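Side-chain contact in ethanolamine kinase Pv091845 (Plasmodium vivax, PDB 2QG7), which probably phosphorylates ethanolamine, the first of three steps in making phosphatidylethanolamine from it: residues Met392-Thr397 against Asn404-Glu409. Sequence-based numbering, arbitrary orientation.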
loop_
_atom_site.group_PDB
_atom_site.type_symbol
_atom_site.label_atom_id
_atom_site.label_comp_id
_atom_site.label_asym_id
_atom_site.label_seq_id
_atom_site.Cartn_x
_atom_site.Cartn_y
_atom_site.Cartn_z
ATOM N N MET D 392 -17.049 10.605 24.729
ATOM C CA MET D 392 -18.093 10.670 25.733
ATOM C C MET D 392 -17.866 9.602 26.822
ATOM O O MET D 392 -17.921 9.915 28.026
ATOM C CB MET D 392 -19.477 10.498 25.088
ATOM C CG MET D 392 -20.625 10.326 26.109
ATOM S SD MET D 392 -22.090 9.691 25.278
ATOM C CE MET D 392 -22.795 11.284 24.737
ATOM N N HIS D 393 -17.621 8.360 26.400
ATOM C CA HIS D 393 -17.382 7.277 27.347
ATOM C C HIS D 393 -15.961 7.266 27.884
ATOM O O HIS D 393 -15.657 6.580 28.857
ATOM C CB HIS D 393 -17.766 5.923 26.769
ATOM C CG HIS D 393 -19.214 5.801 26.432
ATOM N ND1 HIS D 393 -20.189 5.641 27.397
ATOM C CD2 HIS D 393 -19.858 5.811 25.240
ATOM C CE1 HIS D 393 -21.370 5.540 26.807
ATOM N NE2 HIS D 393 -21.199 5.642 25.499
ATOM N N TYR D 394 -15.094 8.049 27.257
ATOM C CA TYR D 394 -13.732 8.217 27.760
ATOM C C TYR D 394 -13.775 9.169 28.944
ATOM O O TYR D 394 -13.249 8.879 30.001
ATOM C CB TYR D 394 -12.757 8.714 26.657
ATOM C CG TYR D 394 -11.394 9.158 27.163
ATOM C CD1 TYR D 394 -10.407 8.222 27.496
ATOM C CD2 TYR D 394 -11.100 10.499 27.337
ATOM C CE1 TYR D 394 -9.149 8.632 27.960
ATOM C CE2 TYR D 394 -9.885 10.916 27.859
ATOM C CZ TYR D 394 -8.899 9.969 28.142
ATOM O OH TYR D 394 -7.654 10.372 28.595
ATOM N N LEU D 395 -14.375 10.333 28.745
ATOM C CA LEU D 395 -14.430 11.341 29.779
ATOM C C LEU D 395 -15.453 10.999 30.887
ATOM O O LEU D 395 -15.261 11.399 32.016
ATOM C CB LEU D 395 -14.739 12.699 29.163
ATOM C CG LEU D 395 -13.623 13.363 28.382
ATOM C CD1 LEU D 395 -14.185 14.520 27.655
ATOM C CD2 LEU D 395 -12.433 13.789 29.263
ATOM N N GLY D 396 -16.532 10.301 30.537
ATOM C CA GLY D 396 -17.556 9.933 31.500
ATOM C C GLY D 396 -18.577 11.034 31.667
ATOM O O GLY D 396 -19.057 11.291 32.773
ATOM N N THR D 397 -18.905 11.696 30.562
ATOM C CA THR D 397 -19.743 12.878 30.608
ATOM C C THR D 397 -20.493 13.066 29.315
ATOM O O THR D 397 -19.984 12.726 28.228
ATOM C CB THR D 397 -18.925 14.171 30.976
ATOM O OG1 THR D 397 -19.835 15.248 31.212
ATOM C CG2 THR D 397 -17.877 14.576 29.887
ATOM N N ASN D 404 -16.456 17.982 22.774
ATOM C CA ASN D 404 -15.952 18.740 21.599
ATOM C C ASN D 404 -14.562 19.357 21.783
ATOM O O ASN D 404 -13.822 19.596 20.844
ATOM C CB ASN D 404 -16.950 19.814 21.178
ATOM C CG ASN D 404 -18.132 19.240 20.466
ATOM O OD1 ASN D 404 -18.168 18.058 20.164
ATOM N ND2 ASN D 404 -19.112 20.066 20.174
ATOM N N GLN D 405 -14.197 19.591 23.015
ATOM C CA GLN D 405 -12.967 20.269 23.274
ATOM C C GLN D 405 -11.831 19.252 23.215
ATOM O O GLN D 405 -10.676 19.610 22.886
ATOM C CB GLN D 405 -13.078 20.904 24.658
ATOM C CG GLN D 405 -12.022 21.903 24.976
ATOM C CD GLN D 405 -12.494 22.962 25.962
ATOM O OE1 GLN D 405 -13.610 22.839 26.592
ATOM N NE2 GLN D 405 -11.630 24.023 26.110
ATOM N N LEU D 406 -12.137 17.998 23.568
ATOM C CA LEU D 406 -11.142 16.943 23.441
ATOM C C LEU D 406 -11.071 16.433 21.970
ATOM O O LEU D 406 -10.002 16.031 21.502
ATOM C CB LEU D 406 -11.364 15.815 24.466
ATOM C CG LEU D 406 -10.428 14.588 24.491
ATOM C CD1 LEU D 406 -8.894 14.912 24.544
ATOM C CD2 LEU D 406 -10.785 13.680 25.640
ATOM N N ILE D 407 -12.206 16.481 21.268
ATOM C CA ILE D 407 -12.236 16.304 19.814
ATOM C C ILE D 407 -11.202 17.199 19.070
ATOM O O ILE D 407 -10.377 16.687 18.315
ATOM C CB ILE D 407 -13.671 16.454 19.241
ATOM C CG1 ILE D 407 -14.561 15.310 19.726
ATOM C CG2 ILE D 407 -13.647 16.423 17.754
ATOM C CD1 ILE D 407 -16.004 15.349 19.126
ATOM N N ARG D 408 -11.216 18.502 19.343
ATOM C CA ARG D 408 -10.249 19.439 18.804
ATOM C C ARG D 408 -8.804 19.091 19.155
ATOM O O ARG D 408 -7.890 19.304 18.343
ATOM C CB ARG D 408 -10.548 20.867 19.336
ATOM C CG ARG D 408 -11.793 21.562 18.744
ATOM C CD ARG D 408 -11.400 22.527 17.625
ATOM N NE ARG D 408 -10.594 23.663 18.124
ATOM C CZ ARG D 408 -10.288 24.747 17.396
ATOM N NH1 ARG D 408 -9.557 25.723 17.935
ATOM N NH2 ARG D 408 -10.710 24.861 16.124
ATOM N N GLU D 409 -8.604 18.627 20.392
ATOM C CA GLU D 409 -7.278 18.386 20.961
ATOM C C GLU D 409 -6.541 17.237 20.274
ATOM O O GLU D 409 -5.303 17.249 20.185
ATOM C CB GLU D 409 -7.438 18.074 22.439
ATOM C CG GLU D 409 -6.170 18.187 23.266
ATOM C CD GLU D 409 -6.427 17.717 24.716
ATOM O OE1 GLU D 409 -7.199 18.417 25.429
ATOM O OE2 GLU D 409 -5.845 16.681 25.160
#
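Leu406 of helix 400-410 meets Tyr394 and Leu395 at the C-terminal end of helix 384-395. All of the touching on its side is done by one methyl, CD2. With CG anti to the backbone N (chi1 179°), the leucine sends its branch across to the other helix. There CD2 lies against the adjacent ring carbons CD2 and CE2 of Tyr394. The shorter approach, from Leu406 CD2 to Tyr394 CD2, is 3.6 Å. Tyr394 CE2 is 3.7 Å from Leu406 CD2. The methyl comes in obliquely, and the two side chains run at about a right angle to each other.

Leu395 supplies the second surface. Its CG lies 4.0 Å from Leu406 CD2, and both of its methyls are at about the same distance from that methyl. Its CG sits beside the backbone N (chi1 -73°), whereas the ring of Tyr394 starts off beside the carbonyl carbon. Neighbouring residues thus converge on a single leucine methyl.

Right after Leu395 the chain leaves the helix at Gly396, which has positive phi. Met392 O accepts from both Gly396 N and Thr397 N at this end. A short connection then leads into helix 400-410. The contact therefore joins two helices consecutive in sequence, in the choline/ethanolamine kinase family region.

Arg360 of helix 360-369 touches all three contact residues. Tyr394 OH is hydrogen-bonded to His210 ND1. Its ring also makes a cation-pi contact with Lys207.

No hydrogen bond or salt bridge joins the two segments. Their contact is small, wholly apolar and non-directional. It rests on dispersion and on burying one methyl against a ring and an isobutyl group, about 101 Å² in all. The bond to His210 and the cation-pi contact with Lys207 probably limit how far the ring can turn, while Leu406 adds van der Waals packing.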